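Local coordinates for cellulase IBT99 (Metagenomes, PDB 6WBT), which probably hydrolyses 6-phospho-alpha-glucosides, as a family 4 glycosyl hydrolase that holds NAD, a manganese ion and glucose 6-phosphate, at residues T15-I20 with L51-V56; I192-F197 with G203-V208; V359-Y364 with V373-I378. All blocks are in the same frame, centred on the assembly; numbering follows the deposited sequence.

Contact 1 of 3, residues T15-I20 with L51-V56; sequences TYTPGI and LIVKEV. With NAD (nicotinamide-adenine-dinucleotide), chain G.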
loop_
_atom_site.group_PDB
_atom_site.type_symbol
_atom_site.label_atom_id
_atom_site.label_comp_id
_atom_site.label_asym_id
_atom_site.label_seq_id
_atom_site.Cartn_x
_atom_site.Cartn_y
_atom_site.Cartn_z
ATOM N N THR A 15 -10.370 42.587 1.314
ATOM C CA THR A 15 -11.572 43.030 0.619
ATOM C C THR A 15 -12.786 42.175 0.963
ATOM O O THR A 15 -13.920 42.604 0.725
ATOM C CB THR A 15 -11.344 43.022 -0.894
ATOM O OG1 THR A 15 -11.043 41.690 -1.327
ATOM C CG2 THR A 15 -10.189 43.942 -1.259
ATOM N N TYR A 16 -12.575 40.985 1.517
ATOM C CA TYR A 16 -13.664 40.119 1.944
ATOM C C TYR A 16 -14.021 40.297 3.412
ATOM O O TYR A 16 -14.939 39.628 3.896
ATOM C CB TYR A 16 -13.309 38.651 1.681
ATOM C CG TYR A 16 -13.044 38.329 0.228
ATOM C CD1 TYR A 16 -11.746 38.201 -0.247
ATOM C CD2 TYR A 16 -14.091 38.152 -0.667
ATOM C CE1 TYR A 16 -11.498 37.906 -1.574
ATOM C CE2 TYR A 16 -13.852 37.856 -1.996
ATOM C CZ TYR A 16 -12.554 37.735 -2.444
ATOM O OH TYR A 16 -12.311 37.440 -3.766
ATOM N N THR A 17 -13.320 41.175 4.131
ATOM C CA THR A 17 -13.596 41.356 5.555
ATOM C C THR A 17 -14.993 41.906 5.822
ATOM O O THR A 17 -15.701 41.334 6.667
ATOM C CB THR A 17 -12.510 42.236 6.187
ATOM O OG1 THR A 17 -11.233 41.605 6.039
ATOM C CG2 THR A 17 -12.793 42.456 7.666
ATOM N N PRO A 18 -15.459 42.978 5.164
ATOM C CA PRO A 18 -16.841 43.425 5.412
ATOM C C PRO A 18 -17.886 42.394 5.031
ATOM O O PRO A 18 -19.004 42.441 5.561
ATOM C CB PRO A 18 -16.967 44.689 4.549
ATOM C CG PRO A 18 -15.570 45.139 4.322
ATOM C CD PRO A 18 -14.762 43.886 4.236
ATOM N N GLY A 19 -17.562 41.463 4.134
ATOM C CA GLY A 19 -18.538 40.459 3.743
ATOM C C GLY A 19 -18.739 39.398 4.808
ATOM O O GLY A 19 -19.872 39.095 5.194
ATOM N N ILE A 20 -17.641 38.822 5.306
ATOM C CA ILE A 20 -17.755 37.750 6.286
ATOM C C ILE A 20 -18.154 38.273 7.659
ATOM O O ILE A 20 -18.691 37.512 8.471
ATOM C CB ILE A 20 -16.444 36.946 6.386
ATOM C CG1 ILE A 20 -15.391 37.723 7.178
ATOM C CG2 ILE A 20 -15.925 36.598 4.997
ATOM C CD1 ILE A 20 -14.262 36.862 7.692
ATOM N N LEU A 51 -13.320 50.928 9.182
ATOM C CA LEU A 51 -14.385 51.919 9.069
ATOM C C LEU A 51 -15.646 51.302 8.476
ATOM O O LEU A 51 -16.763 51.616 8.903
ATOM C CB LEU A 51 -13.916 53.098 8.219
ATOM C CG LEU A 51 -12.730 53.899 8.754
ATOM C CD1 LEU A 51 -12.118 54.740 7.648
ATOM C CD2 LEU A 51 -13.156 54.774 9.921
ATOM N N ILE A 52 -15.484 50.419 7.490
ATOM C CA ILE A 52 -16.638 49.751 6.896
ATOM C C ILE A 52 -17.187 48.696 7.844
ATOM O O ILE A 52 -18.405 48.513 7.953
ATOM C CB ILE A 52 -16.259 49.145 5.534
ATOM C CG1 ILE A 52 -15.459 50.152 4.711
ATOM C CG2 ILE A 52 -17.506 48.716 4.776
ATOM C CD1 ILE A 52 -14.978 49.600 3.400
ATOM N N VAL A 53 -16.300 47.983 8.545
ATOM C CA VAL A 53 -16.742 46.965 9.494
ATOM C C VAL A 53 -17.572 47.598 10.604
ATOM O O VAL A 53 -18.587 47.039 11.035
ATOM C CB VAL A 53 -15.531 46.196 10.056
ATOM C CG1 VAL A 53 -15.984 45.153 11.066
ATOM C CG2 VAL A 53 -14.749 45.542 8.928
ATOM N N LYS A 54 -17.159 48.777 11.078
ATOM C CA LYS A 54 -17.963 49.497 12.060
ATOM C C LYS A 54 -19.309 49.903 11.474
ATOM O O LYS A 54 -20.332 49.867 12.167
ATOM C CB LYS A 54 -17.203 50.725 12.563
ATOM C CG LYS A 54 -15.962 50.398 13.375
ATOM C CD LYS A 54 -15.115 51.634 13.619
ATOM C CE LYS A 54 -13.824 51.282 14.337
ATOM N NZ LYS A 54 -12.935 52.466 14.501
ATOM N N GLU A 55 -19.327 50.288 10.196
ATOM C CA GLU A 55 -20.588 50.634 9.547
ATOM C C GLU A 55 -21.462 49.404 9.340
ATOM O O GLU A 55 -22.693 49.502 9.406
ATOM C CB GLU A 55 -20.315 51.327 8.212
ATOM C CG GLU A 55 -21.402 52.296 7.773
ATOM C CD GLU A 55 -21.479 53.526 8.660
ATOM O OE1 GLU A 55 -22.583 54.092 8.801
ATOM O OE2 GLU A 55 -20.435 53.923 9.218
ATOM N N VAL A 56 -20.850 48.244 9.088
ATOM C CA VAL A 56 -21.615 47.004 8.990
ATOM C C VAL A 56 -22.157 46.607 10.357
ATOM O O VAL A 56 -23.313 46.187 10.485
ATOM C CB VAL A 56 -20.748 45.889 8.378
ATOM C CG1 VAL A 56 -21.477 44.555 8.434
ATOM C CG2 VAL A 56 -20.372 46.233 6.946
HETATM P PA NAD G . -6.228 41.742 0.110
HETATM O O1A NAD G . -4.863 41.892 -0.473
HETATM O O2A NAD G . -7.276 42.725 -0.296
HETATM O O5B NAD G . -6.108 41.718 1.712
HETATM C C5B NAD G . -5.232 40.747 2.348
HETATM C C4B NAD G . -4.876 41.230 3.733
HETATM O O4B NAD G . -3.953 40.297 4.356
HETATM C C3B NAD G . -4.190 42.604 3.814
HETATM O O3B NAD G . -4.833 43.402 4.799
HETATM C C2B NAD G . -2.766 42.252 4.259
HETATM O O2B NAD G . -2.090 43.301 4.918
HETATM C C1B NAD G . -3.055 41.045 5.139
HETATM N N9A NAD G . -1.883 40.230 5.443
HETATM C C8A NAD G . -0.829 39.962 4.606
HETATM N N7A NAD G . 0.091 39.206 5.150
HETATM C C5A NAD G . -0.377 38.966 6.434
HETATM C C6A NAD G . 0.153 38.231 7.511
HETATM N N6A NAD G . 1.313 37.582 7.462
HETATM N N1A NAD G . -0.566 38.196 8.658
HETATM C C2A NAD G . -1.732 38.854 8.700
HETATM N N3A NAD G . -2.327 39.574 7.754
HETATM C C4A NAD G . -1.593 39.595 6.629
HETATM O O3 NAD G . -6.767 40.265 -0.202
HETATM P PN NAD G . -8.192 39.714 -0.692
HETATM O O1N NAD G . -9.255 40.248 0.209
HETATM O O2N NAD G . -8.320 39.945 -2.161
HETATM O O5D NAD G . -8.001 38.147 -0.417
HETATM C C5D NAD G . -7.607 37.739 0.917
HETATM C C4D NAD G . -7.227 36.280 0.898
HETATM O O4D NAD G . -8.419 35.483 0.712
HETATM C C3D NAD G . -6.280 35.851 -0.233
HETATM O O3D NAD G . -5.266 35.003 0.288
HETATM C C2D NAD G . -7.237 35.078 -1.145
HETATM O O2D NAD G . -6.604 34.195 -2.057
HETATM C C1D NAD G . -8.094 34.371 -0.104
HETATM N N1N NAD G . -9.349 33.812 -0.681
HETATM C C2N NAD G . -9.474 32.460 -0.858
HETATM C C3N NAD G . -10.623 31.924 -1.418
HETATM C C7N NAD G . -10.720 30.423 -1.532
HETATM O O7N NAD G . -11.293 29.927 -2.497
HETATM N N7N NAD G . -10.203 29.697 -0.550
HETATM C C4N NAD G . -11.638 32.781 -1.830
HETATM C C5N NAD G . -11.515 34.137 -1.614
HETATM C C6N NAD G . -10.366 34.632 -1.037
#
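Pro-18 sets the CB-CG edge of its ring against one methyl of Ile-52, CB lying 4.1 Å from CG2, and the two side chains meet at a slant. Ile-52 presents that methyl because its longer branch, CG1, is turned beside its own backbone N (chi1 -46°). Next to this pair, Thr-17 CG2 meets Val-53 CG2 at 3.9 Å. The threonine keeps its methyl for the apolar face of helix 43-60 and sends OG1 back to weak bonds with Gly-12 O and Ser-14 O. Proline fits the first turn of helix 17-25, where its missing N-H costs no helical bond. In this Rossmann-type domain, that helix follows strand 5-10 and a glycine-rich turn, with its N-terminal end facing the NAD diphosphate. Thr-15 grips one phosphate oxygen twice: its N reaches NAD O1N at 2.8 Å, and OG1, also bonded to Arg-294, reaches O1N at the same distance. Beyond it, one face of the Tyr-16 ring lies against nicotinamide C5N, 3.8 Å from CZ, while O5D sits at the ring edge. An alanine at Tyr-16 would remove this ring and is likely to leave the nicotinamide without packing there, as well as losing a contact to glucose 6-phosphate.

Contact 2 of 3, residues I192-F197 with G203-V208; sequences IESDYF and GWFTHV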
loop_
_atom_site.group_PDB
_atom_site.type_symbol
_atom_site.label_atom_id
_atom_site.label_comp_id
_atom_site.label_asym_id
_atom_site.label_seq_id
_atom_site.Cartn_x
_atom_site.Cartn_y
_atom_site.Cartn_z
ATOM N N ILE A 192 -28.678 21.060 -2.162
ATOM C CA ILE A 192 -27.634 20.519 -3.022
ATOM C C ILE A 192 -26.598 19.812 -2.160
ATOM O O ILE A 192 -26.369 20.164 -0.996
ATOM C CB ILE A 192 -27.002 21.626 -3.898
ATOM C CG1 ILE A 192 -26.694 21.097 -5.301
ATOM C CG2 ILE A 192 -25.740 22.188 -3.256
ATOM C CD1 ILE A 192 -27.925 20.726 -6.106
ATOM N N GLU A 193 -25.987 18.780 -2.739
ATOM C CA GLU A 193 -24.934 18.011 -2.087
ATOM C C GLU A 193 -24.269 17.149 -3.146
ATOM O O GLU A 193 -24.956 16.514 -3.952
ATOM C CB GLU A 193 -25.485 17.146 -0.946
ATOM C CG GLU A 193 -24.497 16.116 -0.423
ATOM C CD GLU A 193 -24.962 15.441 0.854
ATOM O OE1 GLU A 193 -25.362 16.153 1.798
ATOM O OE2 GLU A 193 -24.918 14.193 0.916
ATOM N N SER A 194 -22.941 17.139 -3.151
ATOM C CA SER A 194 -22.187 16.486 -4.203
ATOM C C SER A 194 -21.051 15.672 -3.607
ATOM O O SER A 194 -20.552 15.972 -2.518
ATOM C CB SER A 194 -21.625 17.504 -5.202
ATOM O OG SER A 194 -20.760 18.420 -4.552
ATOM N N ASP A 195 -20.664 14.630 -4.335
ATOM C CA ASP A 195 -19.477 13.842 -4.044
ATOM C C ASP A 195 -18.312 14.385 -4.862
ATOM O O ASP A 195 -18.450 14.640 -6.062
ATOM C CB ASP A 195 -19.710 12.365 -4.370
ATOM C CG ASP A 195 -20.915 11.793 -3.650
ATOM O OD1 ASP A 195 -21.083 12.085 -2.448
ATOM O OD2 ASP A 195 -21.697 11.056 -4.286
ATOM N N TYR A 196 -17.162 14.551 -4.213
ATOM C CA TYR A 196 -16.070 15.323 -4.789
ATOM C C TYR A 196 -14.740 14.762 -4.306
ATOM O O TYR A 196 -14.632 14.266 -3.184
ATOM C CB TYR A 196 -16.220 16.803 -4.408
ATOM C CG TYR A 196 -15.157 17.737 -4.937
ATOM C CD1 TYR A 196 -13.988 17.961 -4.223
ATOM C CD2 TYR A 196 -15.339 18.423 -6.130
ATOM C CE1 TYR A 196 -13.019 18.822 -4.694
ATOM C CE2 TYR A 196 -14.375 19.289 -6.609
ATOM C CZ TYR A 196 -13.217 19.485 -5.885
ATOM O OH TYR A 196 -12.253 20.347 -6.354
ATOM N N PHE A 197 -13.728 14.837 -5.170
ATOM C CA PHE A 197 -12.381 14.429 -4.795
ATOM C C PHE A 197 -11.379 15.190 -5.647
ATOM O O PHE A 197 -11.722 15.752 -6.690
ATOM C CB PHE A 197 -12.173 12.914 -4.946
ATOM C CG PHE A 197 -11.953 12.464 -6.367
ATOM C CD1 PHE A 197 -10.670 12.349 -6.884
ATOM C CD2 PHE A 197 -13.026 12.146 -7.180
ATOM C CE1 PHE A 197 -10.466 11.937 -8.188
ATOM C CE2 PHE A 197 -12.827 11.729 -8.483
ATOM C CZ PHE A 197 -11.547 11.624 -8.987
ATOM N N GLY A 203 -10.004 19.336 -8.666
ATOM C CA GLY A 203 -10.887 18.244 -8.303
ATOM C C GLY A 203 -11.960 17.932 -9.323
ATOM O O GLY A 203 -11.962 18.483 -10.429
ATOM N N TRP A 204 -12.872 17.033 -8.958
ATOM C CA TRP A 204 -13.937 16.592 -9.845
ATOM C C TRP A 204 -15.186 16.292 -9.029
ATOM O O TRP A 204 -15.105 15.810 -7.896
ATOM C CB TRP A 204 -13.530 15.347 -10.645
ATOM C CG TRP A 204 -12.256 15.507 -11.416
ATOM C CD1 TRP A 204 -10.986 15.343 -10.941
ATOM C CD2 TRP A 204 -12.124 15.856 -12.799
ATOM N NE1 TRP A 204 -10.074 15.572 -11.941
ATOM C CE2 TRP A 204 -10.747 15.890 -13.091
ATOM C CE3 TRP A 204 -13.037 16.146 -13.819
ATOM C CZ2 TRP A 204 -10.259 16.196 -14.361
ATOM C CZ3 TRP A 204 -12.550 16.452 -15.079
ATOM C CH2 TRP A 204 -11.174 16.476 -15.339
ATOM N N PHE A 205 -16.345 16.572 -9.624
ATOM C CA PHE A 205 -17.640 16.276 -9.019
ATOM C C PHE A 205 -18.148 14.959 -9.596
ATOM O O PHE A 205 -18.605 14.912 -10.743
ATOM C CB PHE A 205 -18.636 17.405 -9.277
ATOM C CG PHE A 205 -18.272 18.702 -8.612
ATOM C CD1 PHE A 205 -18.842 19.059 -7.401
ATOM C CD2 PHE A 205 -17.367 19.570 -9.202
ATOM C CE1 PHE A 205 -18.513 20.255 -6.789
ATOM C CE2 PHE A 205 -17.033 20.766 -8.595
ATOM C CZ PHE A 205 -17.608 21.109 -7.386
ATOM N N THR A 206 -18.077 13.890 -8.799
ATOM C CA THR A 206 -18.472 12.575 -9.294
ATOM C C THR A 206 -19.989 12.419 -9.344
ATOM O O THR A 206 -20.527 11.886 -10.320
ATOM C CB THR A 206 -17.853 11.474 -8.430
ATOM O OG1 THR A 206 -18.295 11.620 -7.076
ATOM C CG2 THR A 206 -16.338 11.557 -8.473
ATOM N N HIS A 207 -20.691 12.870 -8.305
ATOM C CA HIS A 207 -22.144 12.811 -8.261
ATOM C C HIS A 207 -22.678 14.081 -7.619
ATOM O O HIS A 207 -22.082 14.601 -6.672
ATOM C CB HIS A 207 -22.642 11.588 -7.476
ATOM C CG HIS A 207 -22.310 10.277 -8.118
ATOM N ND1 HIS A 207 -21.304 9.456 -7.655
ATOM C CD2 HIS A 207 -22.850 9.645 -9.186
ATOM C CE1 HIS A 207 -21.241 8.373 -8.410
ATOM N NE2 HIS A 207 -22.168 8.463 -9.347
ATOM N N VAL A 208 -23.796 14.581 -8.143
ATOM C CA VAL A 208 -24.481 15.747 -7.597
ATOM C C VAL A 208 -25.962 15.416 -7.487
ATOM O O VAL A 208 -26.542 14.822 -8.402
ATOM C CB VAL A 208 -24.271 17.007 -8.466
ATOM C CG1 VAL A 208 -24.929 18.217 -7.817
ATOM C CG2 VAL A 208 -22.790 17.263 -8.695
#
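Tyr-196 drives a ring edge into the face of Phe-205 in a T-shaped pair, planes 65° apart, with CD2 3.5 Å above the centre of the phenylalanine ring. With CG turned away from its backbone N (chi1 -180°), the tyrosine reaches across the neighbouring strand as far as Gly-203, where a CB would run into its hydroxyl, which is hydrogen-bonded to Asn-264. Ser-194, bonded through OG to Glu-178, borders the edge of the same phenylalanine and touches Val-208 CG2 through its CB. On the other side of the sheet, Thr-206 CG2 abuts the edge of the Phe-197 ring, 3.5 Å from CE2. Two backbone bonds join Phe-197 and Trp-204, Trp-204 N reaching Phe-197 O at 2.8 Å. Farther along, Thr-206 is an extra residue in its strand, a beta bulge: its N bonds Asp-195 O (2.9 Å), whereas Asp-195 N goes to His-207 O (2.7 Å). At the polar edge, Asp-195 OD2 passes His-207 CB, and OD1 makes salt bridges to Arg-209 and Arg-339. This beta hairpin carries the manganese ligand His-201 in its turn. Its Phe-205 side rests on helix 173-184, while strand 202-210 also pairs with strands 213-214 and 262-263.

Contact 3 of 3, residues V359-Y364 with V373-I378; sequences VEIPGY and VRVGSI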
loop_
_atom_site.group_PDB
_atom_site.type_symbol
_atom_site.label_atom_id
_atom_site.label_comp_id
_atom_site.label_asym_id
_atom_site.label_seq_id
_atom_site.Cartn_x
_atom_site.Cartn_y
_atom_site.Cartn_z
ATOM N N VAL A 359 -5.783 16.074 0.134
ATOM C CA VAL A 359 -6.893 15.943 -0.800
ATOM C C VAL A 359 -8.074 16.760 -0.301
ATOM O O VAL A 359 -8.217 17.029 0.897
ATOM C CB VAL A 359 -7.276 14.462 -0.994
ATOM C CG1 VAL A 359 -6.143 13.708 -1.670
ATOM C CG2 VAL A 359 -7.619 13.828 0.345
ATOM N N GLU A 360 -8.933 17.158 -1.235
ATOM C CA GLU A 360 -10.138 17.934 -0.950
ATOM C C GLU A 360 -11.337 17.008 -1.130
ATOM O O GLU A 360 -11.762 16.740 -2.259
ATOM C CB GLU A 360 -10.219 19.157 -1.861
ATOM C CG GLU A 360 -11.447 20.026 -1.647
ATOM C CD GLU A 360 -11.347 21.357 -2.369
ATOM O OE1 GLU A 360 -10.682 22.274 -1.843
ATOM O OE2 GLU A 360 -11.926 21.484 -3.468
ATOM N N ILE A 361 -11.878 16.521 -0.018
ATOM C CA ILE A 361 -12.935 15.510 -0.031
ATOM C C ILE A 361 -14.013 15.900 0.968
ATOM O O ILE A 361 -13.774 16.699 1.884
ATOM C CB ILE A 361 -12.384 14.108 0.302
ATOM C CG1 ILE A 361 -11.626 14.135 1.631
ATOM C CG2 ILE A 361 -11.490 13.602 -0.821
ATOM C CD1 ILE A 361 -11.136 12.780 2.077
ATOM N N PRO A 362 -15.225 15.358 0.809
ATOM C CA PRO A 362 -16.289 15.663 1.774
ATOM C C PRO A 362 -15.986 15.087 3.148
ATOM O O PRO A 362 -15.453 13.982 3.279
ATOM C CB PRO A 362 -17.530 15.006 1.156
ATOM C CG PRO A 362 -16.991 13.953 0.253
ATOM C CD PRO A 362 -15.728 14.534 -0.304
ATOM N N GLY A 363 -16.334 15.854 4.177
ATOM C CA GLY A 363 -16.138 15.419 5.547
ATOM C C GLY A 363 -17.156 16.068 6.460
ATOM O O GLY A 363 -17.740 17.107 6.138
ATOM N N TYR A 364 -17.362 15.437 7.612
ATOM C CA TYR A 364 -18.321 15.904 8.606
ATOM C C TYR A 364 -17.590 16.741 9.649
ATOM O O TYR A 364 -16.722 16.229 10.366
ATOM C CB TYR A 364 -19.044 14.726 9.259
ATOM C CG TYR A 364 -19.956 13.975 8.312
ATOM C CD1 TYR A 364 -19.450 13.018 7.441
ATOM C CD2 TYR A 364 -21.321 14.225 8.288
ATOM C CE1 TYR A 364 -20.280 12.332 6.573
ATOM C CE2 TYR A 364 -22.159 13.544 7.424
ATOM C CZ TYR A 364 -21.632 12.598 6.569
ATOM O OH TYR A 364 -22.460 11.917 5.707
ATOM N N VAL A 373 -14.720 11.000 4.881
ATOM C CA VAL A 373 -15.297 9.733 4.455
ATOM C C VAL A 373 -14.295 8.978 3.591
ATOM O O VAL A 373 -13.475 9.572 2.880
ATOM C CB VAL A 373 -16.626 9.961 3.707
ATOM C CG1 VAL A 373 -17.655 10.586 4.637
ATOM C CG2 VAL A 373 -16.406 10.836 2.482
ATOM N N ARG A 374 -14.356 7.651 3.658
ATOM C CA ARG A 374 -13.474 6.793 2.869
ATOM C C ARG A 374 -13.913 6.853 1.412
ATOM O O ARG A 374 -14.912 6.244 1.023
ATOM C CB ARG A 374 -13.504 5.365 3.403
ATOM C CG ARG A 374 -12.444 4.447 2.805
ATOM C CD ARG A 374 -12.996 3.592 1.671
ATOM N NE ARG A 374 -13.904 2.555 2.152
ATOM C CZ ARG A 374 -15.230 2.640 2.108
ATOM N NH1 ARG A 374 -15.812 3.717 1.598
ATOM N NH2 ARG A 374 -15.975 1.645 2.571
ATOM N N VAL A 375 -13.162 7.594 0.596
ATOM C CA VAL A 375 -13.536 7.769 -0.804
ATOM C C VAL A 375 -13.276 6.490 -1.591
ATOM O O VAL A 375 -14.120 6.041 -2.375
ATOM C CB VAL A 375 -12.785 8.968 -1.410
ATOM C CG1 VAL A 375 -13.173 9.155 -2.869
ATOM C CG2 VAL A 375 -13.072 10.229 -0.609
ATOM N N GLY A 376 -12.112 5.887 -1.396
ATOM C CA GLY A 376 -11.733 4.704 -2.133
ATOM C C GLY A 376 -10.774 5.009 -3.265
ATOM O O GLY A 376 -10.080 6.030 -3.287
ATOM N N SER A 377 -10.748 4.096 -4.232
ATOM C CA SER A 377 -9.847 4.222 -5.369
ATOM C C SER A 377 -10.456 5.096 -6.458
ATOM O O SER A 377 -11.670 5.082 -6.683
ATOM C CB SER A 377 -9.507 2.843 -5.933
ATOM O OG SER A 377 -8.572 2.172 -5.105
ATOM N N ILE A 378 -9.603 5.861 -7.132
ATOM C CA ILE A 378 -10.022 6.709 -8.245
ATOM C C ILE A 378 -9.422 6.146 -9.528
ATOM O O ILE A 378 -8.356 5.514 -9.484
ATOM C CB ILE A 378 -9.610 8.173 -8.019
ATOM C CG1 ILE A 378 -8.086 8.300 -7.947
ATOM C CG2 ILE A 378 -10.252 8.714 -6.746
ATOM C CD1 ILE A 378 -7.599 9.723 -7.758
#
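Val-373 spreads its two methyls over two residues of strand 358-366. CG1 comes in at the edge of the Tyr-364 ring, close to its plane and 3.7 Å from CE1, while CG2 meets Pro-362 CG at 3.9 Å, the side chains crossing at about a right angle. The torsion decides this division: CG1 lies anti to the carbonyl carbon (chi1 -63°), which turns CG2 between the backbone N and that carbon, over the proline. A second apolar pair follows two residues later, where Ile-361 CG2 and Val-375 CG2 touch at 3.7 Å. Beta-branched residues suit this buried seam, since each offers a methyl close to its own backbone.

Strands 358-366 and 369-372 form a beta hairpin at the margin of the large mixed sheet, and the segment 373-378 continues from its second strand into the loop before helix 380-402. Backbone pairing fades accordingly. Tyr-364 still bonds to Glu-371, but the next link, Val-373 N to Pro-362 O, is weak at 3.5 Å, although nearly straight (174°). Pro-362 has no N-H to return.

Polar and aromatic groups look to the second subunit. The Tyr-364 ring stacks on Tyr-364 of that subunit and its OH bonds Glu-371 there, while the Arg-374 guanidinium bonds carbonyl oxygens of Pro-345 and Asn-346 of the same neighbour.

The three contacts follow one another along the chain without overlap. Contact 1 belongs to the N-terminal Rossmann-type domain, packing two of its helices beside the NAD. Its centre is 32 Å from that of contact 2 and 35 Å from that of contact 3, which lies across the centre of the chain. The centres of contacts 2 and 3 are 10 Å apart and the two touch: Tyr-196 O lies 3.1 Å from Pro-362 CD, and Phe-197 CE1 3.5 Å from Ile-378 CG2. The small antiparallel sheet of contact 2 thus packs on the end of the mixed sheet that begins in the Rossmann-type domain. This continuous sheet links the cofactor side to the part of the chain that meets the second subunit.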